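Uncharacterized protein (Bacteroides thetaiotaomicron, PDB 4QNI) is of unknown function but is probably an auxiliary nutrient-binding lipoprotein with two domains, both built largely of beta strands. Local coordinates at residues 103-108 / 122-127; 231-236 / 255-260; 260-265 / 291-296. All blocks are in the same frame, centred on the assembly; numbering follows the deposited sequence.

Interaction 1: residues 103-108 / 122-127; sequences YASYPE and DLKFDF
Residues 103-108 and 122-127 form a short antiparallel beta pairing at the surface of the N-terminal domain, where strand 104-105 lines the edge of strand 118-126. Ser105 and Lys124 are the hydrogen-bonded pair. Ser105 N gives to Lys124 O at 3.0 Å, and Lys124 N gives to Ser105 O at 2.8 Å with a nearly straight N-H...O angle of 168°. One step along, Ala104 and Phe125 are a non-hydrogen-bonded pair. Asp126 N then donates to Tyr103 O at 2.8 Å. This carbonyl takes that one hydrogen bond, and the CA-H of Phe125 makes a weaker contact with it.

The two faces differ. On one, Ala104 CB lies 3.9 Å from Phe125 CE1, meeting this buried ring obliquely. Nearby, Leu123 CD2 reaches Tyr106 CB at 3.6 Å. On the other, Ser105 OG meets Lys124 CB at 3.4 Å. It gets there because OG sits between the backbone N and the carbonyl carbon (chi1 67°). The lysine chain then bends at chi2 (-68°) and turns away from Ser105; its NZ forms a salt bridge with Asp122 OD2 of the same strand at 2.7 Å, and a second with Glu42. At the Tyr103 end, the ring presents its CD1 edge to Asp126 O, which lies in the ring plane. The Asp126 carboxylate pairs with Arg128.

Phe125 also packs on Val29 and Ile165, from strands of the other sheet. Strand 118-126 is the middle of a three-stranded antiparallel sheet, and the packing of two sheets here fits the beta-sandwich of E-set domains.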
loop_
_atom_site.group_PDB
_atom_site.type_symbol
_atom_site.label_atom_id
_atom_site.label_comp_id
_atom_site.label_asym_id
_atom_site.label_seq_id
_atom_site.Cartn_x
_atom_site.Cartn_y
_atom_site.Cartn_z
ATOM N N TYR A 103 -30.366 -0.196 -25.005
ATOM C CA TYR A 103 -29.471 0.881 -24.637
ATOM C C TYR A 103 -28.142 0.728 -25.306
ATOM O O TYR A 103 -27.576 1.716 -25.739
ATOM C CB TYR A 103 -29.291 0.940 -23.119
ATOM C CG TYR A 103 -30.509 1.433 -22.371
ATOM C CD1 TYR A 103 -31.191 2.576 -22.782
ATOM C CD2 TYR A 103 -30.971 0.769 -21.235
ATOM C CE1 TYR A 103 -32.308 3.039 -22.091
ATOM C CE2 TYR A 103 -32.070 1.244 -20.516
ATOM C CZ TYR A 103 -32.729 2.384 -20.945
ATOM O OH TYR A 103 -33.831 2.838 -20.267
ATOM N N ALA A 104 -27.659 -0.509 -25.430
ATOM C CA ALA A 104 -26.344 -0.786 -25.945
ATOM C C ALA A 104 -26.297 -1.976 -26.878
ATOM O O ALA A 104 -26.967 -2.978 -26.653
ATOM C CB ALA A 104 -25.419 -1.059 -24.772
ATOM N N SER A 105 -25.432 -1.889 -27.874
ATOM C CA SER A 105 -25.107 -2.973 -28.779
ATOM C C SER A 105 -23.589 -2.945 -29.025
ATOM O O SER A 105 -22.946 -1.899 -28.853
ATOM C CB SER A 105 -25.895 -2.865 -30.076
ATOM O OG SER A 105 -25.475 -1.725 -30.799
ATOM N N TYR A 106 -23.023 -4.085 -29.404
ATOM C CA TYR A 106 -21.599 -4.230 -29.698
ATOM C C TYR A 106 -21.381 -5.503 -30.546
ATOM O O TYR A 106 -22.174 -6.454 -30.439
ATOM C CB TYR A 106 -20.737 -4.277 -28.390
ATOM C CG TYR A 106 -21.237 -5.280 -27.369
ATOM C CD1 TYR A 106 -22.236 -4.942 -26.463
ATOM C CD2 TYR A 106 -20.754 -6.588 -27.348
ATOM C CE1 TYR A 106 -22.781 -5.892 -25.600
ATOM C CE2 TYR A 106 -21.269 -7.539 -26.467
ATOM C CZ TYR A 106 -22.291 -7.188 -25.605
ATOM O OH TYR A 106 -22.817 -8.118 -24.743
ATOM N N PRO A 107 -20.306 -5.579 -31.361
ATOM C CA PRO A 107 -20.061 -6.838 -32.076
ATOM C C PRO A 107 -19.673 -7.933 -31.091
ATOM O O PRO A 107 -19.079 -7.636 -30.055
ATOM C CB PRO A 107 -18.920 -6.510 -33.037
ATOM C CG PRO A 107 -18.286 -5.295 -32.506
ATOM C CD PRO A 107 -19.249 -4.580 -31.617
ATOM N N GLU A 108 -20.070 -9.182 -31.371
ATOM C CA GLU A 108 -19.710 -10.298 -30.499
ATOM C C GLU A 108 -18.345 -10.830 -30.910
ATOM O O GLU A 108 -17.773 -11.650 -30.204
ATOM C CB GLU A 108 -20.775 -11.391 -30.540
ATOM C CG GLU A 108 -21.837 -11.219 -29.465
ATOM C CD GLU A 108 -23.141 -11.943 -29.760
ATOM O OE1 GLU A 108 -23.171 -13.189 -29.633
ATOM O OE2 GLU A 108 -24.130 -11.265 -30.125
ATOM N N ASP A 122 -16.392 -1.297 -31.020
ATOM C CA ASP A 122 -17.304 -0.162 -31.165
ATOM C C ASP A 122 -18.645 -0.386 -30.458
ATOM O O ASP A 122 -19.545 -1.036 -30.984
ATOM C CB ASP A 122 -17.529 0.193 -32.655
ATOM C CG ASP A 122 -18.145 1.583 -32.898
ATOM O OD1 ASP A 122 -18.171 2.422 -31.937
ATOM O OD2 ASP A 122 -18.552 1.855 -34.052
ATOM N N LEU A 123 -18.798 0.197 -29.282
ATOM C CA LEU A 123 -20.053 0.090 -28.531
ATOM C C LEU A 123 -21.026 1.135 -29.075
ATOM O O LEU A 123 -20.622 2.292 -29.184
ATOM C CB LEU A 123 -19.791 0.339 -27.018
ATOM C CG LEU A 123 -18.637 -0.394 -26.346
ATOM C CD1 LEU A 123 -18.447 0.100 -24.897
ATOM C CD2 LEU A 123 -18.853 -1.912 -26.384
ATOM N N LYS A 124 -22.280 0.751 -29.429
ATOM C CA LYS A 124 -23.279 1.708 -29.917
ATOM C C LYS A 124 -24.290 1.912 -28.823
ATOM O O LYS A 124 -24.605 0.966 -28.102
ATOM C CB LYS A 124 -23.935 1.280 -31.229
ATOM C CG LYS A 124 -22.955 0.978 -32.377
ATOM C CD LYS A 124 -22.215 2.209 -32.912
ATOM C CE LYS A 124 -21.875 2.017 -34.375
ATOM N NZ LYS A 124 -20.903 3.027 -34.863
ATOM N N PHE A 125 -24.742 3.151 -28.642
ATOM C CA PHE A 125 -25.647 3.474 -27.562
ATOM C C PHE A 125 -26.841 4.278 -28.021
ATOM O O PHE A 125 -26.745 5.129 -28.906
ATOM C CB PHE A 125 -24.932 4.276 -26.457
ATOM C CG PHE A 125 -23.851 3.531 -25.730
ATOM C CD1 PHE A 125 -24.162 2.664 -24.689
ATOM C CD2 PHE A 125 -22.511 3.737 -26.047
ATOM C CE1 PHE A 125 -23.156 2.000 -23.991
ATOM C CE2 PHE A 125 -21.501 3.067 -25.345
ATOM C CZ PHE A 125 -21.832 2.176 -24.352
ATOM N N ASP A 126 -27.971 4.013 -27.350
ATOM C CA ASP A 126 -29.232 4.706 -27.512
ATOM C C ASP A 126 -29.661 5.057 -26.108
ATOM O O ASP A 126 -30.163 4.196 -25.376
ATOM C CB ASP A 126 -30.269 3.866 -28.274
ATOM C CG ASP A 126 -31.502 4.664 -28.660
ATOM O OD1 ASP A 126 -31.632 5.821 -28.201
ATOM O OD2 ASP A 126 -32.326 4.142 -29.432
ATOM N N PHE A 127 -29.338 6.294 -25.697
ATOM C CA PHE A 127 -29.575 6.776 -24.350
ATOM C C PHE A 127 -30.930 7.462 -24.206
ATOM O O PHE A 127 -31.278 7.903 -23.114
ATOM C CB PHE A 127 -28.456 7.716 -23.929
ATOM C CG PHE A 127 -27.035 7.173 -23.861
ATOM C CD1 PHE A 127 -26.735 6.054 -23.082
ATOM C CD2 PHE A 127 -25.979 7.854 -24.472
ATOM C CE1 PHE A 127 -25.418 5.589 -22.975
ATOM C CE2 PHE A 127 -24.660 7.395 -24.349
ATOM C CZ PHE A 127 -24.385 6.280 -23.585
#

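Interaction 2: residues 231-236 / 255-260; sequences RKYKIK and EEIGFE. With EDO (1,2-ethanediol), chain G.
Ile257 reaches across to residues 231-236 from the loop 255-260, and side chains rather than paired backbones make this contact. Its CG1 stands between the backbone N and the carbonyl carbon (chi1 68°). CG2 is thereby set beside the backbone N and meets Tyr233 CE1 at 3.7 Å. The same methyl lies 3.3 Å from Lys232 O, a carbonyl that accepts a hydrogen bond from Asn253. The Tyr233 ring is approached obliquely by this methyl, while Lys232 CB covers part of one ring face. The Tyr233 hydroxyl is hydrogen-bonded to the backbone N of Ile299.

Further along the strand, Ile235 and Phe259 meet. Ile235 bends at both torsions, with CG1 beside the backbone N, and this brings CD1 up against the loop. CD1 lies 3.7 Å from Phe259 CE1 and just as near to CD1 of that ring. The ring is brought over by a chi1 of 179°, with CG trans to the backbone N. Ile235 CD1 also comes within 4.2 Å of Ile257 CD1, so it packs against both loop side chains.

At the outer side, Lys232 and Glu256 cross at about a right angle. Glu256 is extended, and its OE2 touches Lys232 CE at 3.4 Å. NZ is farther, 3.8 Å from OE2, so the salt bridge is long. Glu256 OE1 is bonded to Asn253. On the other side of the strand, Lys234 NZ binds an ethanediol, probably from the crystallisation liquor, and pairs with Asp131.

The arrangement is that of a connecting loop packed on its own sheet: between strands 244-250 and 260-275 of the large antiparallel sheet, it sets apolar side chains against the start of strand 234-240, within the C-terminal domain.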
loop_
_atom_site.group_PDB
_atom_site.type_symbol
_atom_site.label_atom_id
_atom_site.label_comp_id
_atom_site.label_asym_id
_atom_site.label_seq_id
_atom_site.Cartn_x
_atom_site.Cartn_y
_atom_site.Cartn_z
ATOM N N ARG A 231 -34.924 7.250 -5.986
ATOM C CA ARG A 231 -35.887 7.439 -7.079
ATOM C C ARG A 231 -37.068 8.343 -6.687
ATOM O O ARG A 231 -37.662 8.985 -7.557
ATOM C CB ARG A 231 -36.365 6.069 -7.605
ATOM C CG ARG A 231 -35.223 5.203 -8.186
ATOM C CD ARG A 231 -35.657 3.756 -8.366
ATOM N NE ARG A 231 -34.633 2.876 -8.943
ATOM C CZ ARG A 231 -33.710 2.207 -8.242
ATOM N NH1 ARG A 231 -33.605 2.381 -6.928
ATOM N NH2 ARG A 231 -32.854 1.393 -8.862
ATOM N N LYS A 232 -37.370 8.429 -5.385
ATOM C CA LYS A 232 -38.421 9.297 -4.859
ATOM C C LYS A 232 -37.950 10.773 -4.816
ATOM O O LYS A 232 -38.780 11.666 -4.650
ATOM C CB LYS A 232 -38.809 8.836 -3.426
ATOM C CG LYS A 232 -40.129 8.076 -3.300
ATOM C CD LYS A 232 -40.506 7.752 -1.824
ATOM C CE LYS A 232 -41.244 8.869 -1.088
ATOM N NZ LYS A 232 -41.889 8.399 0.176
ATOM N N TYR A 233 -36.628 11.026 -4.963
ATOM C CA TYR A 233 -36.055 12.367 -4.792
ATOM C C TYR A 233 -35.265 12.937 -6.010
ATOM O O TYR A 233 -34.229 13.583 -5.805
ATOM C CB TYR A 233 -35.159 12.338 -3.542
ATOM C CG TYR A 233 -35.917 11.874 -2.316
ATOM C CD1 TYR A 233 -36.786 12.734 -1.643
ATOM C CD2 TYR A 233 -35.811 10.561 -1.859
ATOM C CE1 TYR A 233 -37.510 12.307 -0.536
ATOM C CE2 TYR A 233 -36.536 10.122 -0.750
ATOM C CZ TYR A 233 -37.389 10.997 -0.098
ATOM O OH TYR A 233 -38.119 10.578 0.987
ATOM N N LYS A 234 -35.797 12.803 -7.250
ATOM C CA LYS A 234 -35.112 13.366 -8.429
ATOM C C LYS A 234 -35.540 14.815 -8.716
ATOM O O LYS A 234 -36.728 15.098 -8.924
ATOM C CB LYS A 234 -35.321 12.506 -9.682
ATOM C CG LYS A 234 -34.735 11.103 -9.534
ATOM C CD LYS A 234 -35.341 10.141 -10.533
ATOM C CE LYS A 234 -34.675 10.202 -11.884
ATOM N NZ LYS A 234 -35.466 9.443 -12.868
ATOM N N ILE A 235 -34.550 15.725 -8.762
ATOM C CA ILE A 235 -34.777 17.142 -9.051
ATOM C C ILE A 235 -34.206 17.439 -10.452
ATOM O O ILE A 235 -33.000 17.347 -10.659
ATOM C CB ILE A 235 -34.159 18.057 -7.944
ATOM C CG1 ILE A 235 -34.611 17.665 -6.508
ATOM C CG2 ILE A 235 -34.409 19.543 -8.250
ATOM C CD1 ILE A 235 -36.201 17.515 -6.211
ATOM N N LYS A 236 -35.082 17.791 -11.397
ATOM C CA LYS A 236 -34.728 18.065 -12.791
ATOM C C LYS A 236 -34.239 19.467 -12.985
ATOM O O LYS A 236 -34.833 20.400 -12.446
ATOM C CB LYS A 236 -35.931 17.827 -13.713
ATOM C CG LYS A 236 -36.321 16.360 -13.876
ATOM C CD LYS A 236 -37.680 16.188 -14.581
ATOM C CE LYS A 236 -37.716 16.616 -16.040
ATOM N NZ LYS A 236 -39.106 16.661 -16.585
ATOM N N GLU A 255 -45.714 16.587 -5.370
ATOM C CA GLU A 255 -46.743 16.445 -4.327
ATOM C C GLU A 255 -46.379 15.409 -3.254
ATOM O O GLU A 255 -46.714 15.599 -2.083
ATOM C CB GLU A 255 -48.122 16.087 -4.928
ATOM C CG GLU A 255 -48.613 17.027 -6.021
ATOM C CD GLU A 255 -48.798 18.481 -5.625
ATOM O OE1 GLU A 255 -49.847 18.808 -5.022
ATOM O OE2 GLU A 255 -47.896 19.298 -5.930
ATOM N N GLU A 256 -45.698 14.334 -3.651
ATOM C CA GLU A 256 -45.299 13.264 -2.754
ATOM C C GLU A 256 -44.236 13.719 -1.733
ATOM O O GLU A 256 -44.351 13.389 -0.546
ATOM C CB GLU A 256 -44.782 12.075 -3.574
ATOM C CG GLU A 256 -44.496 10.829 -2.748
ATOM C CD GLU A 256 -44.002 9.614 -3.508
ATOM O OE1 GLU A 256 -43.584 9.758 -4.681
ATOM O OE2 GLU A 256 -44.027 8.510 -2.918
ATOM N N ILE A 257 -43.219 14.482 -2.187
ATOM C CA ILE A 257 -42.096 14.894 -1.349
ATOM C C ILE A 257 -42.217 16.371 -0.917
ATOM O O ILE A 257 -41.258 16.961 -0.405
ATOM C CB ILE A 257 -40.753 14.562 -2.063
ATOM C CG1 ILE A 257 -40.503 15.411 -3.325
ATOM C CG2 ILE A 257 -40.653 13.047 -2.373
ATOM C CD1 ILE A 257 -38.939 15.445 -3.751
ATOM N N GLY A 258 -43.414 16.928 -1.083
ATOM C CA GLY A 258 -43.730 18.306 -0.714
ATOM C C GLY A 258 -42.767 19.328 -1.284
ATOM O O GLY A 258 -42.338 20.242 -0.579
ATOM N N PHE A 259 -42.363 19.113 -2.547
ATOM C CA PHE A 259 -41.419 19.952 -3.283
ATOM C C PHE A 259 -42.023 21.322 -3.483
ATOM O O PHE A 259 -43.218 21.442 -3.766
ATOM C CB PHE A 259 -41.028 19.303 -4.630
ATOM C CG PHE A 259 -40.067 20.108 -5.473
ATOM C CD1 PHE A 259 -38.697 20.064 -5.230
ATOM C CD2 PHE A 259 -40.532 20.914 -6.506
ATOM C CE1 PHE A 259 -37.811 20.812 -6.007
ATOM C CE2 PHE A 259 -39.637 21.653 -7.294
ATOM C CZ PHE A 259 -38.286 21.594 -7.039
ATOM N N GLU A 260 -41.207 22.355 -3.249
ATOM C CA GLU A 260 -41.605 23.751 -3.354
ATOM C C GLU A 260 -40.433 24.595 -3.796
ATOM O O GLU A 260 -39.377 24.572 -3.178
ATOM C CB GLU A 260 -42.141 24.271 -2.005
ATOM C CG GLU A 260 -43.630 24.060 -1.796
ATOM C CD GLU A 260 -44.547 25.154 -2.316
ATOM O OE1 GLU A 260 -44.373 26.326 -1.908
ATOM O OE2 GLU A 260 -45.484 24.825 -3.079
HETATM C C1 EDO G . -35.571 10.888 -15.926
HETATM O O1 EDO G . -34.353 10.363 -15.415
HETATM C C2 EDO G . -35.869 10.308 -17.327
HETATM O O2 EDO G . -36.437 9.008 -17.199
#

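Interaction 3: residues 260-265 / 291-296; sequences ELNKDV and NVDYYF. With EDO (1,2-ethanediol), chain E.
A beta hairpin of the C-terminal domain, made of strands 260-275 and 282-298, carries this contact. Glu260 and Tyr295 are an antiparallel hydrogen-bonded pair. Tyr295 N gives to Glu260 O at 2.8 Å, in the carbonyl plane, and Glu260 N returns a bond to Tyr295 O at 2.9 Å. The Tyr295 ring also turns an edge to Glu260 O. Leu261 and Tyr294 follow as a non-hydrogen-bonded pair, with Leu261 CD2 lying 3.8 Å from Tyr294 CB.

Regular pairing ends at Asn262. Its N-H points almost straight at Asp293 O, at 3.1 Å and 174°, but arrives from above the carbonyl plane. The two side chains stack, with amide and carboxylate planes only 12° apart. Asn262 CB lies 3.3 Å from Asp293 CG, and Asp293 OD2 lies 3.3 Å from Asn262 CG. This is a face contact, not a hydrogen bond. Both side chains hold CG trans to their backbone N (chi1 -177° in Asn262), which lays them together. Asn262 OD1 instead accepts from Asp264 N, closing an Asx turn, while Asp293 OD1 is bonded to His309 NE2. An alanine in place of Asn262 would probably leave Asp264 N without this acceptor, free the turn to shift, and remove the amide stacked on the carboxylate. Past the turn, Val265 CG2 returns to Asn291 CB at 3.6 Å.

On its other edge strand 282-298 bonds to strand 306-321, and His309 there stacks on the Tyr295 ring. On the Tyr294 side, the tyrosine packs against Val310 and Phe259, its hydroxyl bonded to Gly221 N and to an ethanediol. Leu261 and Val292 both reach Ile249 of the adjoining strand 244-250.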
loop_
_atom_site.group_PDB
_atom_site.type_symbol
_atom_site.label_atom_id
_atom_site.label_comp_id
_atom_site.label_asym_id
_atom_site.label_seq_id
_atom_site.Cartn_x
_atom_site.Cartn_y
_atom_site.Cartn_z
ATOM N N GLU A 260 -41.207 22.355 -3.249
ATOM C CA GLU A 260 -41.605 23.751 -3.354
ATOM C C GLU A 260 -40.433 24.595 -3.796
ATOM O O GLU A 260 -39.377 24.572 -3.178
ATOM C CB GLU A 260 -42.141 24.271 -2.005
ATOM C CG GLU A 260 -43.630 24.060 -1.796
ATOM C CD GLU A 260 -44.547 25.154 -2.316
ATOM O OE1 GLU A 260 -44.373 26.326 -1.908
ATOM O OE2 GLU A 260 -45.484 24.825 -3.079
ATOM N N LEU A 261 -40.608 25.317 -4.875
ATOM C CA LEU A 261 -39.583 26.244 -5.319
ATOM C C LEU A 261 -39.795 27.582 -4.682
ATOM O O LEU A 261 -40.939 28.007 -4.506
ATOM C CB LEU A 261 -39.612 26.435 -6.833
ATOM C CG LEU A 261 -39.008 25.345 -7.658
ATOM C CD1 LEU A 261 -39.402 25.547 -9.097
ATOM C CD2 LEU A 261 -37.476 25.300 -7.492
ATOM N N ASN A 262 -38.705 28.278 -4.389
ATOM C CA ASN A 262 -38.789 29.641 -3.936
ATOM C C ASN A 262 -39.054 30.464 -5.194
ATOM O O ASN A 262 -38.295 30.372 -6.159
ATOM C CB ASN A 262 -37.529 30.044 -3.206
ATOM C CG ASN A 262 -37.583 31.441 -2.646
ATOM O OD1 ASN A 262 -37.424 32.422 -3.375
ATOM N ND2 ASN A 262 -37.810 31.551 -1.336
ATOM N N LYS A 263 -40.185 31.173 -5.220
ATOM C CA LYS A 263 -40.640 31.950 -6.369
ATOM C C LYS A 263 -40.008 33.370 -6.486
ATOM O O LYS A 263 -40.212 34.019 -7.511
ATOM C CB LYS A 263 -42.167 32.057 -6.311
ATOM N N ASP A 264 -39.227 33.839 -5.486
ATOM C CA ASP A 264 -38.644 35.208 -5.480
ATOM C C ASP A 264 -37.675 35.481 -6.656
ATOM O O ASP A 264 -37.786 36.529 -7.303
ATOM C CB ASP A 264 -37.921 35.522 -4.145
ATOM C CG ASP A 264 -38.751 35.377 -2.868
ATOM O OD1 ASP A 264 -40.012 35.414 -2.956
ATOM O OD2 ASP A 264 -38.141 35.249 -1.778
ATOM N N VAL A 265 -36.701 34.575 -6.892
ATOM C CA VAL A 265 -35.735 34.724 -7.995
ATOM C C VAL A 265 -35.739 33.447 -8.816
ATOM O O VAL A 265 -36.032 32.383 -8.290
ATOM C CB VAL A 265 -34.290 35.123 -7.575
ATOM C CG1 VAL A 265 -34.257 36.474 -6.842
ATOM C CG2 VAL A 265 -33.621 34.027 -6.748
ATOM N N ASN A 291 -28.661 30.759 -7.796
ATOM C CA ASN A 291 -29.967 30.917 -7.165
ATOM C C ASN A 291 -30.819 29.647 -7.163
ATOM O O ASN A 291 -32.028 29.691 -7.412
ATOM C CB ASN A 291 -30.741 32.099 -7.787
ATOM C CG ASN A 291 -30.038 33.390 -7.520
ATOM O OD1 ASN A 291 -29.693 33.694 -6.381
ATOM N ND2 ASN A 291 -29.739 34.135 -8.565
ATOM N N VAL A 292 -30.188 28.533 -6.822
ATOM C CA VAL A 292 -30.885 27.275 -6.625
ATOM C C VAL A 292 -31.562 27.468 -5.272
ATOM O O VAL A 292 -30.896 27.789 -4.301
ATOM C CB VAL A 292 -29.935 26.058 -6.676
ATOM C CG1 VAL A 292 -30.681 24.775 -6.369
ATOM C CG2 VAL A 292 -29.220 25.968 -8.017
ATOM N N ASP A 293 -32.875 27.405 -5.231
ATOM C CA ASP A 293 -33.605 27.636 -4.002
ATOM C C ASP A 293 -34.887 26.797 -4.000
ATOM O O ASP A 293 -35.854 27.131 -4.691
ATOM C CB ASP A 293 -33.919 29.161 -3.850
ATOM C CG ASP A 293 -34.358 29.578 -2.462
ATOM O OD1 ASP A 293 -34.807 28.703 -1.689
ATOM O OD2 ASP A 293 -34.348 30.779 -2.182
ATOM N N TYR A 294 -34.882 25.705 -3.246
ATOM C CA TYR A 294 -36.060 24.852 -3.145
ATOM C C TYR A 294 -36.142 24.149 -1.777
ATOM O O TYR A 294 -35.171 24.082 -0.996
ATOM C CB TYR A 294 -36.151 23.829 -4.307
ATOM C CG TYR A 294 -35.086 22.759 -4.305
ATOM C CD1 TYR A 294 -35.254 21.580 -3.579
ATOM C CD2 TYR A 294 -33.957 22.874 -5.105
ATOM C CE1 TYR A 294 -34.282 20.576 -3.591
ATOM C CE2 TYR A 294 -32.967 21.889 -5.109
ATOM C CZ TYR A 294 -33.147 20.729 -4.368
ATOM O OH TYR A 294 -32.198 19.744 -4.389
ATOM N N TYR A 295 -37.339 23.627 -1.521
ATOM C CA TYR A 295 -37.722 22.887 -0.333
ATOM C C TYR A 295 -38.265 21.503 -0.693
ATOM O O TYR A 295 -38.981 21.376 -1.686
ATOM C CB TYR A 295 -38.817 23.642 0.404
ATOM C CG TYR A 295 -38.424 24.978 0.967
ATOM C CD1 TYR A 295 -38.537 26.138 0.202
ATOM C CD2 TYR A 295 -38.076 25.114 2.307
ATOM C CE1 TYR A 295 -38.234 27.392 0.738
ATOM C CE2 TYR A 295 -37.807 26.361 2.861
ATOM C CZ TYR A 295 -37.870 27.498 2.067
ATOM O OH TYR A 295 -37.599 28.729 2.605
ATOM N N PHE A 296 -38.017 20.492 0.155
ATOM C CA PHE A 296 -38.592 19.156 -0.035
ATOM C C PHE A 296 -38.618 18.414 1.291
ATOM O O PHE A 296 -37.856 18.751 2.199
ATOM C CB PHE A 296 -37.828 18.339 -1.110
ATOM C CG PHE A 296 -36.544 17.711 -0.635
ATOM C CD1 PHE A 296 -35.375 18.458 -0.553
ATOM C CD2 PHE A 296 -36.502 16.367 -0.263
ATOM C CE1 PHE A 296 -34.188 17.877 -0.109
ATOM C CE2 PHE A 296 -35.314 15.788 0.188
ATOM C CZ PHE A 296 -34.161 16.544 0.246
HETATM C C1 EDO E . -28.838 19.974 -6.090
HETATM O O1 EDO E . -30.245 20.079 -6.008
HETATM C C2 EDO E . -28.197 20.534 -4.833
HETATM O O2 EDO E . -28.451 19.678 -3.736
#

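How the interactions relate
Interaction 1 belongs to the N-terminal domain, and interactions 2 and 3 to the C-terminal one. The centres of interactions 1 and 3 are about 39 Å apart, on opposite sides of the chain's centre. Interaction 1 is a surface contact and interaction 3 is partly buried; both rest on antiparallel backbone bonds, but interaction 3 adds an amide-carboxylate stack and an Asx turn. Interaction 2 is partly buried and depends on apolar side chains, with one long salt bridge on its exposed side. Interactions 2 and 3 share Glu260, where the loop becomes the strand, and reach the same sheet. They touch through Phe259 CE1 and Tyr294 CD1, 3.6 Å apart, so the loop packing continues into the hairpin.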